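Local coordinates for sugar ABC transporter, periplasmic sugar-binding protein (Caulobacter crescentus, PDB 4IRX) that binds myo-inositol in the cleft between its two lobes and, as the periplasmic component of an ABC transporter, probably hands it on for uptake, at residues A121-V125 with K126-A130; V280-S284 with G285-E289. One frame throughout, in Å; residues are numbered along the deposited sequence.

Interaction 1 of 2, residues A121-V125 with K126-A130; sequences ADWVV and KTYPA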
ATOM      1  N   ALA A 121       0.937  -8.031  13.788  1.00  9.43           N
ATOM      2  CA  ALA A 121       0.455  -8.233  15.153  1.00  7.88           C
ATOM      3  C   ALA A 121       0.922  -9.578  15.721  1.00  9.46           C
ATOM      4  O   ALA A 121       1.234  -9.668  16.908  1.00  8.95           O
ATOM      5  CB  ALA A 121      -1.105  -8.138  15.203  1.00 10.26           C
ATOM      6  N   ASP A 122       0.951 -10.611  14.883  1.00  8.32           N
ATOM      7  CA  ASP A 122       1.384 -11.942  15.327  1.00 10.49           C
ATOM      8  C   ASP A 122       2.845 -11.879  15.738  1.00  9.72           C
ATOM      9  O   ASP A 122       3.242 -12.521  16.715  1.00 11.33           O
ATOM     10  CB  ASP A 122       1.148 -13.031  14.260  1.00 10.74           C
ATOM     11  CG  ASP A 122      -0.312 -13.445  14.136  1.00 12.00           C
ATOM     12  OD1 ASP A 122      -1.143 -13.094  14.999  1.00 13.95           O
ATOM     13  OD2 ASP A 122      -0.629 -14.116  13.124  1.00 17.24           O
ATOM     14  N   TRP A 123       3.635 -11.093  15.019  1.00  9.53           N
ATOM     15  CA  TRP A 123       5.012 -10.855  15.421  1.00  9.37           C
ATOM     16  C   TRP A 123       5.099 -10.240  16.817  1.00 10.47           C
ATOM     17  O   TRP A 123       5.950 -10.637  17.641  1.00 10.11           O
ATOM     18  CB  TRP A 123       5.782  -9.994  14.386  1.00 10.43           C
ATOM     19  CG  TRP A 123       7.199  -9.722  14.817  1.00 11.34           C
ATOM     20  CD1 TRP A 123       8.316 -10.441  14.520  1.00 16.16           C
ATOM     21  CD2 TRP A 123       7.618  -8.657  15.672  1.00 16.41           C
ATOM     22  NE1 TRP A 123       9.418  -9.880  15.140  1.00 17.80           N
ATOM     23  CE2 TRP A 123       9.014  -8.778  15.849  1.00 17.41           C
ATOM     24  CE3 TRP A 123       6.950  -7.608  16.302  1.00 17.22           C
ATOM     25  CZ2 TRP A 123       9.753  -7.881  16.641  1.00 17.21           C
ATOM     26  CZ3 TRP A 123       7.688  -6.711  17.085  1.00 20.22           C
ATOM     27  CH2 TRP A 123       9.068  -6.859  17.240  1.00 20.08           C
ATOM     28  N   VAL A 124       4.249  -9.254  17.089  1.00  8.45           N
ATOM     29  CA  VAL A 124       4.235  -8.624  18.408  1.00  9.34           C
ATOM     30  C   VAL A 124       3.896  -9.667  19.485  1.00 10.63           C
ATOM     31  O   VAL A 124       4.564  -9.747  20.513  1.00 10.08           O
ATOM     32  CB  VAL A 124       3.223  -7.449  18.485  1.00  8.03           C
ATOM     33  CG1 VAL A 124       3.169  -6.906  19.906  1.00 10.76           C
ATOM     34  CG2 VAL A 124       3.609  -6.363  17.465  1.00 12.81           C
ATOM     35  N   VAL A 125       2.864 -10.474  19.233  1.00 10.85           N
ATOM     36  CA  VAL A 125       2.403 -11.422  20.239  1.00 12.10           C
ATOM     37  C   VAL A 125       3.467 -12.492  20.487  1.00 11.59           C
ATOM     38  O   VAL A 125       3.698 -12.905  21.616  1.00 12.03           O
ATOM     39  CB  VAL A 125       1.042 -12.008  19.858  1.00 10.30           C
ATOM     40  CG1 VAL A 125       0.635 -13.102  20.863  1.00 15.11           C
ATOM     41  CG2 VAL A 125       0.016 -10.909  19.836  1.00 12.53           C
ATOM     42  N   LYS A 126       4.178 -12.899  19.445  1.00  9.61           N
ATOM     43  CA  LYS A 126       5.235 -13.898  19.613  1.00 10.97           C
ATOM     44  C   LYS A 126       6.434 -13.312  20.356  1.00 13.80           C
ATOM     45  O   LYS A 126       7.056 -13.974  21.196  1.00 13.52           O
ATOM     46  CB  LYS A 126       5.667 -14.455  18.256  1.00 17.45           C
ATOM     47  CG  LYS A 126       6.965 -15.256  18.300  1.00 18.61           C
ATOM     48  CD  LYS A 126       7.260 -15.882  16.945  1.00 34.86           C
ATOM     49  CE  LYS A 126       8.616 -16.570  16.936  1.00 47.05           C
ATOM     50  NZ  LYS A 126       8.946 -17.093  15.577  1.00 46.96           N
ATOM     51  N   THR A 127       6.751 -12.058  20.051  1.00 11.17           N
ATOM     52  CA  THR A 127       7.941 -11.394  20.575  1.00 11.52           C
ATOM     53  C   THR A 127       7.747 -10.891  22.002  1.00 10.54           C
ATOM     54  O   THR A 127       8.703 -10.784  22.770  1.00 11.52           O
ATOM     55  CB  THR A 127       8.335 -10.233  19.618  1.00 12.14           C
ATOM     56  OG1 THR A 127       8.602 -10.796  18.328  1.00 13.70           O
ATOM     57  CG2 THR A 127       9.561  -9.463  20.109  1.00 15.49           C
ATOM     58  N   TYR A 128       6.497 -10.614  22.372  1.00 10.63           N
ATOM     59  CA  TYR A 128       6.182 -10.098  23.695  1.00 10.05           C
ATOM     60  C   TYR A 128       5.134 -10.966  24.374  1.00 12.63           C
ATOM     61  O   TYR A 128       3.992 -10.555  24.525  1.00 11.33           O
ATOM     62  CB  TYR A 128       5.693  -8.648  23.585  1.00 10.93           C
ATOM     63  CG  TYR A 128       6.769  -7.675  23.151  1.00 13.03           C
ATOM     64  CD1 TYR A 128       7.000  -7.413  21.808  1.00 12.89           C
ATOM     65  CD2 TYR A 128       7.569  -7.043  24.088  1.00 13.22           C
ATOM     66  CE1 TYR A 128       7.977  -6.509  21.407  1.00 14.03           C
ATOM     67  CE2 TYR A 128       8.558  -6.145  23.697  1.00 14.40           C
ATOM     68  CZ  TYR A 128       8.745  -5.892  22.355  1.00 14.99           C
ATOM     69  OH  TYR A 128       9.727  -5.004  21.965  1.00 17.08           O
ATOM     70  N   PRO A 129       5.507 -12.193  24.772  1.00 11.05           N
ATOM     71  CA  PRO A 129       4.419 -13.073  25.229  1.00 12.86           C
ATOM     72  C   PRO A 129       3.746 -12.670  26.528  1.00 14.50           C
ATOM     73  O   PRO A 129       2.678 -13.227  26.812  1.00 15.87           O
ATOM     74  CB  PRO A 129       5.074 -14.460  25.337  1.00 17.74           C
ATOM     75  CG  PRO A 129       6.543 -14.232  25.244  1.00 20.38           C
ATOM     76  CD  PRO A 129       6.779 -12.903  24.560  1.00 13.17           C
ATOM     77  N   ALA A 130       4.328 -11.751  27.297  1.00 10.79           N
ATOM     78  CA  ALA A 130       3.691 -11.241  28.516  1.00 11.46           C
ATOM     79  C   ALA A 130       2.926  -9.930  28.279  1.00 13.64           C
ATOM     80  O   ALA A 130       2.418  -9.310  29.226  1.00 15.88           O
ATOM     81  CB  ALA A 130       4.731 -11.039  29.626  1.00 14.47           C
TER
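Thr-127 lies over one face of the Trp-123 indole, one helical turn further along the chain. Its OG1 sits about 3.2 Å above the ring plane, with CE2 of Trp-123 the nearest ring atom to it. CB of Thr-127 is 4.0 Å from the centroid of the six-membered ring and only 9° off the normal, a CH-pi contact, while CG2 reaches out over CZ2 and CH2. The Trp-123 side chain is sent this way by its first torsion: CG stands trans to the backbone N (chi1 179°), and the indole swings toward the following turn. The hydroxyl is held by a second constraint, since OG1 of Thr-127 donates to O of Trp-123 at 2.7 Å. That oxygen also accepts from N of Thr-127 at 2.9 Å, and the two donors arrive from opposite faces of its carbonyl plane. This is the last turn of helix 113-127, which packs on the four-stranded parallel sheet of one lobe of the periplasmic binding protein fold; here a threonine hydroxyl folds back on the carbonyl four residues earlier. The helix ends just beyond: N of Tyr-128 still bonds to O of Val-124 at 2.8 Å, although Tyr-128 has already left helical phi/psi. The phenol ring presents its edge to that same carbonyl oxygen, which lies in the ring plane 3.6 Å from CD1 of Tyr-128. CD1 also meets CG1 of Val-124, and CE1 of Tyr-128 comes to 4.3 Å from CH2 of Trp-123. Trp-123, Val-124 and Tyr-128 rest on Val-197 of strand 197-200. Replacing Trp-123 by an alanine would probably leave Thr-127 CB and CG2 without the ring face they lie on and open a gap toward Lys-224 and Ile-226 of strand 224-226.

Interaction 2 of 2, residues V280-S284 with G285-E289; sequences VLITS and GNLTE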
ATOM      1  N   VAL A 280       4.529 -11.507   3.065  1.00 11.07           N
ATOM      2  CA  VAL A 280       5.499 -12.237   3.859  1.00 10.71           C
ATOM      3  C   VAL A 280       6.225 -11.254   4.772  1.00 11.19           C
ATOM      4  O   VAL A 280       6.716 -10.215   4.313  1.00 11.35           O
ATOM      5  CB  VAL A 280       6.555 -12.893   2.957  1.00 15.86           C
ATOM      6  CG1 VAL A 280       7.528 -13.722   3.797  1.00 18.26           C
ATOM      7  CG2 VAL A 280       5.910 -13.747   1.887  1.00 20.57           C
ATOM      8  N   LEU A 281       6.305 -11.577   6.061  1.00 11.54           N
ATOM      9  CA  LEU A 281       7.095 -10.762   6.994  1.00 12.48           C
ATOM     10  C   LEU A 281       8.588 -10.914   6.708  1.00 14.42           C
ATOM     11  O   LEU A 281       9.094 -12.029   6.560  1.00 14.63           O
ATOM     12  CB  LEU A 281       6.805 -11.175   8.436  1.00 12.19           C
ATOM     13  CG  LEU A 281       7.376 -10.259   9.521  1.00 13.46           C
ATOM     14  CD1 LEU A 281       6.516  -9.056   9.642  1.00 17.35           C
ATOM     15  CD2 LEU A 281       7.420 -11.006  10.855  1.00 16.73           C
ATOM     16  N   ILE A 282       9.289  -9.783   6.645  1.00 10.39           N
ATOM     17  CA  ILE A 282      10.720  -9.735   6.354  1.00 10.45           C
ATOM     18  C   ILE A 282      11.467  -9.255   7.583  1.00 11.62           C
ATOM     19  O   ILE A 282      11.215  -8.150   8.075  1.00 14.72           O
ATOM     20  CB  ILE A 282      11.022  -8.775   5.178  1.00 11.88           C
ATOM     21  CG1 ILE A 282      10.296  -9.201   3.897  1.00 11.03           C
ATOM     22  CG2 ILE A 282      12.528  -8.689   4.918  1.00 13.54           C
ATOM     23  CD1 ILE A 282      10.817 -10.507   3.260  1.00 14.73           C
ATOM     24  N   THR A 283      12.398 -10.087   8.054  1.00 13.44           N
ATOM     25  CA  THR A 283      13.288  -9.742   9.165  1.00 12.48           C
ATOM     26  C   THR A 283      14.727  -9.924   8.716  1.00 13.59           C
ATOM     27  O   THR A 283      14.983 -10.227   7.551  1.00 13.61           O
ATOM     28  CB  THR A 283      13.012 -10.632  10.380  1.00 15.92           C
ATOM     29  OG1 THR A 283      13.302 -11.993  10.047  1.00 18.83           O
ATOM     30  CG2 THR A 283      11.567 -10.536  10.796  1.00 16.95           C
ATOM     31  N   SER A 284      15.688  -9.752   9.624  1.00 13.24           N
ATOM     32  CA  SER A 284      17.082  -9.868   9.205  1.00 16.13           C
ATOM     33  C   SER A 284      17.483 -11.247   8.695  1.00 20.31           C
ATOM     34  O   SER A 284      18.354 -11.340   7.825  1.00 24.40           O
ATOM     35  CB  SER A 284      18.019  -9.404  10.330  1.00 21.46           C
ATOM     36  OG  SER A 284      17.821 -10.190  11.482  1.00 27.08           O
ATOM     37  N   GLY A 285      16.759 -12.288   9.112  1.00 18.33           N
ATOM     38  CA  GLY A 285      17.026 -13.640   8.652  1.00 23.56           C
ATOM     39  C   GLY A 285      16.534 -13.985   7.258  1.00 24.83           C
ATOM     40  O   GLY A 285      17.021 -14.950   6.663  1.00 24.53           O
ATOM     41  N   ASN A 286      15.630 -13.181   6.690  1.00 16.41           N
ATOM     42  CA  ASN A 286      15.144 -13.503   5.352  1.00 19.09           C
ATOM     43  C   ASN A 286      15.038 -12.274   4.479  1.00 14.76           C
ATOM     44  O   ASN A 286      14.142 -12.161   3.644  1.00 15.17           O
ATOM     45  CB  ASN A 286      13.798 -14.259   5.378  1.00 16.13           C
ATOM     46  CG  ASN A 286      12.652 -13.408   5.910  1.00 18.05           C
ATOM     47  OD1 ASN A 286      12.854 -12.513   6.734  1.00 16.44           O
ATOM     48  ND2 ASN A 286      11.447 -13.671   5.429  1.00 15.29           N
ATOM     49  N   LEU A 287      16.012 -11.380   4.634  1.00 13.01           N
ATOM     50  CA  LEU A 287      16.050 -10.168   3.817  1.00 11.80           C
ATOM     51  C   LEU A 287      16.023 -10.475   2.325  1.00 13.48           C
ATOM     52  O   LEU A 287      15.438  -9.717   1.546  1.00 12.46           O
ATOM     53  CB  LEU A 287      17.279  -9.332   4.159  1.00 15.48           C
ATOM     54  CG  LEU A 287      17.188  -8.531   5.457  1.00 13.63           C
ATOM     55  CD1 LEU A 287      18.578  -8.176   5.955  1.00 19.25           C
ATOM     56  CD2 LEU A 287      16.375  -7.254   5.231  1.00 17.89           C
ATOM     57  N   THR A 288      16.629 -11.583   1.918  1.00 14.56           N
ATOM     58  CA  THR A 288      16.680 -11.881   0.486  1.00 14.06           C
ATOM     59  C   THR A 288      15.362 -12.387  -0.086  1.00 15.47           C
ATOM     60  O   THR A 288      15.261 -12.568  -1.306  1.00 18.07           O
ATOM     61  CB  THR A 288      17.829 -12.847   0.124  1.00 17.53           C
ATOM     62  OG1 THR A 288      17.641 -14.064   0.858  1.00 22.33           O
ATOM     63  CG2 THR A 288      19.166 -12.238   0.526  1.00 17.12           C
ATOM     64  N   GLU A 289      14.352 -12.576   0.770  1.00 13.92           N
ATOM     65  CA  GLU A 289      12.998 -12.868   0.305  1.00 14.60           C
ATOM     66  C   GLU A 289      12.263 -11.602  -0.129  1.00 13.14           C
ATOM     67  O   GLU A 289      11.159 -11.676  -0.702  1.00 15.79           O
ATOM     68  CB  GLU A 289      12.196 -13.637   1.374  1.00 17.80           C
ATOM     69  CG  GLU A 289      12.745 -15.057   1.563  1.00 20.69           C
ATOM     70  CD  GLU A 289      11.986 -15.928   2.538  1.00 36.84           C
ATOM     71  OE1 GLU A 289      11.018 -15.458   3.173  1.00 26.05           O
ATOM     72  OE2 GLU A 289      12.385 -17.110   2.667  1.00 40.38           O
TER
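In the turn after strand 275-282, N of Asn-286 bonds to O of Thr-283 at 3.1 Å, and the helical phi/psi of Ser-284 and Gly-285 between them make residues 283-286 a type I beta turn. The Asn-286 amide then reaches back to the preceding backbone and grips it twice. Its OD1 accepts from N of Thr-283 at 2.8 Å, nearly straight at 172°, and its ND2 donates to O of Leu-281 at 3.1 Å, in that carbonyl's plane. The second N-H of ND2 goes to OE1 of Glu-289 at 2.9 Å, meeting the carboxylate from above its plane. Three bonds thus fix the rotation of the amide. With chi1 at 66°, CG of Asn-286 lies between its own N and carbonyl carbon, which turns the amide back over the turn. Beside this polar core, CD1 of Ile-282 is 3.9 Å from CB of Glu-289, and CG2 of Ile-282 is 4.1 Å from CD2 of Leu-287. CG1 of Val-280 touches OE1 of Glu-289, the two side chains meeting at about a right angle. Ile-282 and Leu-287 both pack on Leu-235 of helix 232-239, while backbone bonds from Val-280 and Ile-282 to Glu-248 and Thr-246 hold the strand against strand 246-248.

From the N terminus, interaction 1 comes first, at the end of helix 113-127, and closes before interaction 2 opens where strand 275-282 gives way to residues 285-289. The two are in series, neither nested nor crossing, and each bridges a few residues of continuous chain. Interaction 1 sets the helix end against strands 197-200 and 224-226 of the four-stranded parallel sheet; interaction 2 fastens the end of strand 275-282, which runs parallel to 108-111 and antiparallel to the outermost strand 246-248 of the mixed sheet, to the segment after it, beside helix 232-239. Their centres are about 17 Å apart, yet they meet directly: CD1 of Trp-123 packs on CD2 of Leu-281 at 3.8 Å.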